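Local coordinates for FLAP endonuclease-1 protein (Methanocaldococcus jannaschii, PDB 1A76) that cleaves 5'-flap structures endonucleolytically and degrades DNA 5'-3' in DNA replication and repair, probably with the help of bound magnesium ions, at residues 223-228 / 263-268; 246-251 / 256-261. All coordinates share one frame; numbering follows the deposited sequence.

Contact 1: 223-228 / 263-268; sequences TDYNPG and RIFKEP
Thr223 OG1 accepts the backbone N-H of Tyr225 at 3.0 Å (N to OG1), with a bent angle of 139° at the hydrogen. This ST turn lies within a type I beta turn from Thr223 to Asn226, from which Tyr225 points toward helix 258-266. With CG anti to the carbonyl carbon (chi1 -56°), the tyrosine ring reaches both Ile264 and Phe265. The two branches of Ile264 divide the work: CD1 sits over one face, 3.9 Å from the centroid of the Tyr225 ring, while CG2 presses close to Tyr225 CE2 at 3.3 Å. Phe265 meets the edge of the tyrosine, its CZ lying 3.9 Å from Tyr225 CE2. The pair is an offset edge-to-face stack, the Tyr225 edge toward the Phe265 face, with centroids 5.8 Å apart and planes inclined at 80°. Thr223 CG2 completes the cluster from 4.3 Å off Phe265 CZ. At the far end of the ring, Tyr225 OH makes a weak hydrogen bond to Glu152, a metal-site residue, and the adjoining Asp224 ligates a manganese ion through OD2. This aromatic pair, packed with Ile264, thus lies beside the metal centre, in what is probably the helix-3-turn-helix region that FEN1 relatives use to bind DNA.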
loop_
_atom_site.group_PDB
_atom_site.type_symbol
_atom_site.label_atom_id
_atom_site.label_comp_id
_atom_site.label_asym_id
_atom_site.label_seq_id
_atom_site.Cartn_x
_atom_site.Cartn_y
_atom_site.Cartn_z
ATOM N N THR A 223 13.926 0.207 -8.170
ATOM C CA THR A 223 12.950 0.390 -7.090
ATOM C C THR A 223 12.369 1.807 -7.181
ATOM O O THR A 223 12.666 2.550 -8.116
ATOM C CB THR A 223 13.599 0.196 -5.672
ATOM O OG1 THR A 223 14.486 1.282 -5.385
ATOM C CG2 THR A 223 14.384 -1.109 -5.601
ATOM N N ASP A 224 11.524 2.177 -6.225
ATOM C CA ASP A 224 10.952 3.519 -6.221
ATOM C C ASP A 224 12.096 4.487 -5.934
ATOM O O ASP A 224 12.015 5.676 -6.229
ATOM C CB ASP A 224 9.892 3.658 -5.117
ATOM C CG ASP A 224 8.645 2.827 -5.380
ATOM O OD1 ASP A 224 8.230 2.707 -6.550
ATOM O OD2 ASP A 224 8.074 2.298 -4.407
ATOM N N TYR A 225 13.169 3.954 -5.355
ATOM C CA TYR A 225 14.341 4.741 -4.991
ATOM C C TYR A 225 15.400 4.886 -6.077
ATOM O O TYR A 225 16.322 5.685 -5.945
ATOM C CB TYR A 225 14.954 4.149 -3.727
ATOM C CG TYR A 225 13.946 4.079 -2.608
ATOM C CD1 TYR A 225 13.479 5.246 -1.999
ATOM C CD2 TYR A 225 13.417 2.860 -2.192
ATOM C CE1 TYR A 225 12.512 5.204 -1.006
ATOM C CE2 TYR A 225 12.441 2.804 -1.192
ATOM C CZ TYR A 225 11.996 3.984 -0.606
ATOM O OH TYR A 225 11.042 3.949 0.390
ATOM N N ASN A 226 15.282 4.101 -7.141
ATOM C CA ASN A 226 16.220 4.197 -8.255
ATOM C C ASN A 226 15.481 3.763 -9.522
ATOM O O ASN A 226 15.756 2.716 -10.102
ATOM C CB ASN A 226 17.485 3.352 -7.991
ATOM C CG ASN A 226 17.258 1.854 -8.163
ATOM O OD1 ASN A 226 17.719 1.259 -9.137
ATOM N ND2 ASN A 226 16.563 1.242 -7.215
ATOM N N PRO A 227 14.506 4.586 -9.956
ATOM C CA PRO A 227 13.705 4.300 -11.150
ATOM C C PRO A 227 14.568 3.989 -12.366
ATOM O O PRO A 227 15.572 4.654 -12.613
ATOM C CB PRO A 227 12.874 5.570 -11.344
ATOM C CG PRO A 227 12.820 6.205 -10.020
ATOM C CD PRO A 227 14.114 5.860 -9.327
ATOM N N GLY A 228 14.177 2.976 -13.130
ATOM C CA GLY A 228 14.958 2.631 -14.301
ATOM C C GLY A 228 16.031 1.608 -13.987
ATOM O O GLY A 228 16.657 1.061 -14.891
ATOM N N ARG A 263 19.461 0.401 3.191
ATOM C CA ARG A 263 19.053 0.759 4.541
ATOM C C ARG A 263 17.564 1.087 4.632
ATOM O O ARG A 263 16.953 0.890 5.677
ATOM C CB ARG A 263 19.889 1.935 5.054
ATOM C CG ARG A 263 20.922 1.517 6.096
ATOM C CD ARG A 263 21.854 2.664 6.492
ATOM N NE ARG A 263 22.888 2.930 5.491
ATOM C CZ ARG A 263 24.044 2.279 5.408
ATOM N NH1 ARG A 263 24.333 1.312 6.266
ATOM N NH2 ARG A 263 24.919 2.604 4.465
ATOM N N ILE A 264 16.986 1.581 3.539
ATOM C CA ILE A 264 15.558 1.896 3.509
ATOM C C ILE A 264 14.748 0.611 3.722
ATOM O O ILE A 264 13.751 0.613 4.440
ATOM C CB ILE A 264 15.129 2.531 2.151
ATOM C CG1 ILE A 264 15.148 4.061 2.257
ATOM C CG2 ILE A 264 13.712 2.059 1.770
ATOM C CD1 ILE A 264 15.735 4.758 1.055
ATOM N N PHE A 265 15.183 -0.483 3.098
ATOM C CA PHE A 265 14.480 -1.758 3.221
ATOM C C PHE A 265 14.824 -2.528 4.487
ATOM O O PHE A 265 13.964 -3.181 5.064
ATOM C CB PHE A 265 14.771 -2.652 2.002
ATOM C CG PHE A 265 14.181 -2.132 0.729
ATOM C CD1 PHE A 265 12.802 -2.221 0.495
ATOM C CD2 PHE A 265 14.982 -1.481 -0.202
ATOM C CE1 PHE A 265 12.234 -1.659 -0.644
ATOM C CE2 PHE A 265 14.423 -0.916 -1.345
ATOM C CZ PHE A 265 13.028 -1.004 -1.567
ATOM N N LYS A 266 16.082 -2.450 4.908
ATOM C CA LYS A 266 16.536 -3.169 6.089
ATOM C C LYS A 266 16.281 -2.440 7.403
ATOM O O LYS A 266 16.073 -3.081 8.429
ATOM C CB LYS A 266 18.037 -3.479 5.972
ATOM C CG LYS A 266 18.448 -4.303 4.733
ATOM C CD LYS A 266 17.594 -5.563 4.564
ATOM C CE LYS A 266 17.877 -6.622 5.636
ATOM N NZ LYS A 266 19.324 -6.957 5.828
ATOM N N GLU A 267 16.286 -1.110 7.367
ATOM C CA GLU A 267 16.105 -0.280 8.562
ATOM C C GLU A 267 15.030 0.777 8.410
ATOM O O GLU A 267 15.305 1.969 8.561
ATOM C CB GLU A 267 17.405 0.457 8.891
ATOM C CG GLU A 267 18.150 -0.119 10.049
ATOM C CD GLU A 267 19.161 -1.126 9.595
ATOM O OE1 GLU A 267 20.226 -0.698 9.087
ATOM O OE2 GLU A 267 18.882 -2.337 9.748
ATOM N N PRO A 268 13.795 0.375 8.106
ATOM C CA PRO A 268 12.787 1.426 7.966
ATOM C C PRO A 268 12.287 1.952 9.313
ATOM O O PRO A 268 12.428 1.289 10.342
ATOM C CB PRO A 268 11.682 0.738 7.181
ATOM C CG PRO A 268 11.780 -0.699 7.623
ATOM C CD PRO A 268 13.240 -0.969 7.854
#

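Contact 2: 246-251 / 256-261; sequences VAKDVL and EYYDEI
Tyr258 is the residue of segment 256-261 that reaches Leu251 and Lys248, with Tyr257 at the N-cap position just before its helix. Glu256 lays its CG over the centre of the Tyr257 ring. Tyr257 has left-handed backbone angles at the point where the chain enters helix 258-266, and its ring also forms a cation-pi contact with Arg94. Next comes Tyr258, whose CG stands anti to the backbone N (chi1 163°), a torsion that swings the ring across to helix 247-254. Leu251 CB lies almost squarely above the ring, 3.6 Å from the Tyr258 centroid and 7° off the normal. The leucine side chain runs across the tyrosine at about a right angle, bringing CD2 to 3.7 Å from Tyr258 CE1. Farther out, the aliphatic stem of Lys248 flanks the phenol oxygen, with CG 3.6 Å from Tyr258 OH. That hydroxyl is hydrogen-bonded to Asp216 OD1 on helix 211-221, while Lys248 NZ makes a salt bridge to OD2 of the same carboxylate. Lys262 adds a cation-pi contact with the Tyr258 ring. If a leucine took the place of Tyr258, Asp216 OD1 would probably be left without its hydroxyl mate and Leu251 CB without the flat surface it rests on. Ile261 closes the first helical turn through its N-H bond to Tyr257 O, 2.9 Å from N to O. The chemistry is therefore divided along one side chain: one aromatic face rests on leucine carbon, whereas the phenol end joins Lys248 at a shared carboxylate, which the nearby ammonium group is likely to favour in its charged form.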
loop_
_atom_site.group_PDB
_atom_site.type_symbol
_atom_site.label_atom_id
_atom_site.label_comp_id
_atom_site.label_asym_id
_atom_site.label_seq_id
_atom_site.Cartn_x
_atom_site.Cartn_y
_atom_site.Cartn_z
ATOM N N VAL A 246 28.907 -11.346 -7.562
ATOM C CA VAL A 246 29.496 -10.077 -7.987
ATOM C C VAL A 246 28.464 -8.952 -8.054
ATOM O O VAL A 246 28.793 -7.832 -8.436
ATOM C CB VAL A 246 30.150 -10.190 -9.385
ATOM C CG1 VAL A 246 31.272 -11.220 -9.366
ATOM C CG2 VAL A 246 29.104 -10.568 -10.414
ATOM N N ALA A 247 27.221 -9.253 -7.675
ATOM C CA ALA A 247 26.136 -8.270 -7.703
ATOM C C ALA A 247 26.424 -7.016 -6.885
ATOM O O ALA A 247 26.238 -5.894 -7.364
ATOM C CB ALA A 247 24.853 -8.910 -7.207
ATOM N N LYS A 248 26.869 -7.210 -5.649
ATOM C CA LYS A 248 27.161 -6.096 -4.761
ATOM C C LYS A 248 28.210 -5.113 -5.300
ATOM O O LYS A 248 28.040 -3.890 -5.198
ATOM C CB LYS A 248 27.577 -6.640 -3.388
ATOM C CG LYS A 248 26.447 -7.414 -2.684
ATOM C CD LYS A 248 26.972 -8.479 -1.730
ATOM C CE LYS A 248 25.839 -9.347 -1.175
ATOM N NZ LYS A 248 24.613 -8.546 -0.859
ATOM N N ASP A 249 29.295 -5.637 -5.855
ATOM C CA ASP A 249 30.333 -4.785 -6.416
ATOM C C ASP A 249 29.733 -4.003 -7.574
ATOM O O ASP A 249 29.967 -2.801 -7.712
ATOM C CB ASP A 249 31.515 -5.625 -6.914
ATOM C CG ASP A 249 32.397 -6.122 -5.782
ATOM O OD1 ASP A 249 32.505 -5.418 -4.757
ATOM O OD2 ASP A 249 32.985 -7.218 -5.915
ATOM N N VAL A 250 28.938 -4.686 -8.393
ATOM C CA VAL A 250 28.300 -4.064 -9.550
ATOM C C VAL A 250 27.360 -2.915 -9.175
ATOM O O VAL A 250 27.350 -1.864 -9.823
ATOM C CB VAL A 250 27.493 -5.112 -10.354
ATOM C CG1 VAL A 250 26.637 -4.414 -11.389
ATOM C CG2 VAL A 250 28.446 -6.125 -11.022
ATOM N N LEU A 251 26.564 -3.132 -8.131
ATOM C CA LEU A 251 25.599 -2.143 -7.653
ATOM C C LEU A 251 26.281 -0.922 -7.034
ATOM O O LEU A 251 25.817 0.207 -7.201
ATOM C CB LEU A 251 24.649 -2.801 -6.637
ATOM C CG LEU A 251 23.270 -3.273 -7.111
ATOM C CD1 LEU A 251 23.243 -3.488 -8.609
ATOM C CD2 LEU A 251 22.892 -4.559 -6.387
ATOM N N GLU A 256 24.361 4.994 -7.356
ATOM C CA GLU A 256 24.778 5.935 -6.316
ATOM C C GLU A 256 23.812 5.752 -5.155
ATOM O O GLU A 256 22.631 5.527 -5.375
ATOM C CB GLU A 256 24.683 7.373 -6.826
ATOM C CG GLU A 256 25.386 8.401 -5.941
ATOM C CD GLU A 256 25.473 9.770 -6.596
ATOM O OE1 GLU A 256 24.624 10.066 -7.459
ATOM O OE2 GLU A 256 26.389 10.552 -6.245
ATOM N N TYR A 257 24.291 5.854 -3.926
ATOM C CA TYR A 257 23.412 5.686 -2.756
ATOM C C TYR A 257 22.843 4.274 -2.637
ATOM O O TYR A 257 21.769 4.062 -2.063
ATOM C CB TYR A 257 22.264 6.707 -2.770
ATOM C CG TYR A 257 22.724 8.140 -2.938
ATOM C CD1 TYR A 257 23.687 8.691 -2.089
ATOM C CD2 TYR A 257 22.231 8.931 -3.978
ATOM C CE1 TYR A 257 24.155 10.005 -2.276
ATOM C CE2 TYR A 257 22.691 10.237 -4.178
ATOM C CZ TYR A 257 23.652 10.766 -3.325
ATOM O OH TYR A 257 24.111 12.057 -3.521
ATOM N N TYR A 258 23.583 3.313 -3.181
ATOM C CA TYR A 258 23.208 1.904 -3.116
ATOM C C TYR A 258 23.031 1.494 -1.655
ATOM O O TYR A 258 22.061 0.815 -1.312
ATOM C CB TYR A 258 24.301 1.054 -3.782
ATOM C CG TYR A 258 24.285 -0.425 -3.464
ATOM C CD1 TYR A 258 23.101 -1.165 -3.517
ATOM C CD2 TYR A 258 25.467 -1.094 -3.160
ATOM C CE1 TYR A 258 23.102 -2.526 -3.280
ATOM C CE2 TYR A 258 25.480 -2.457 -2.921
ATOM C CZ TYR A 258 24.297 -3.168 -2.984
ATOM O OH TYR A 258 24.320 -4.522 -2.766
ATOM N N ASP A 259 23.955 1.928 -0.796
ATOM C CA ASP A 259 23.910 1.600 0.634
ATOM C C ASP A 259 22.725 2.249 1.324
ATOM O O ASP A 259 22.159 1.696 2.268
ATOM C CB ASP A 259 25.183 2.063 1.334
ATOM C CG ASP A 259 26.388 1.208 0.993
ATOM O OD1 ASP A 259 26.205 0.016 0.673
ATOM O OD2 ASP A 259 27.523 1.733 1.057
ATOM N N GLU A 260 22.361 3.435 0.855
ATOM C CA GLU A 260 21.245 4.168 1.419
ATOM C C GLU A 260 19.928 3.464 1.086
ATOM O O GLU A 260 19.050 3.341 1.938
ATOM C CB GLU A 260 21.236 5.599 0.864
ATOM C CG GLU A 260 22.308 6.525 1.459
ATOM C CD GLU A 260 23.746 6.095 1.152
ATOM O OE1 GLU A 260 24.034 5.601 0.035
ATOM O OE2 GLU A 260 24.601 6.263 2.049
ATOM N N ILE A 261 19.801 3.001 -0.155
ATOM C CA ILE A 261 18.591 2.318 -0.602
ATOM C C ILE A 261 18.400 1.039 0.213
ATOM O O ILE A 261 17.289 0.742 0.667
ATOM C CB ILE A 261 18.674 1.962 -2.115
ATOM C CG1 ILE A 261 18.744 3.242 -2.948
ATOM C CG2 ILE A 261 17.455 1.140 -2.541
ATOM C CD1 ILE A 261 19.287 3.019 -4.343
#

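Contact 2 is nested within the chain loop closed by contact 1, and both draw on helix 258-266, their centres being 11 Å apart. Ile261 carries the packing from one to the other: its CG1 is 4.0 Å from Tyr225 CB, and its CG2 is 4.1 Å from Thr223 OG1. Helix 211-221 also serves both, offering Ile215 and Ala218 to contact 1 and Asp216 and Phe220 to contact 2. Their relation to the metals differs. The Tyr225 side chain of contact 1 lies about 7 Å from a bound manganese ion, whereas 246-251 and 256-261 pack together away from the annotated sites, toward the periphery of the molecule.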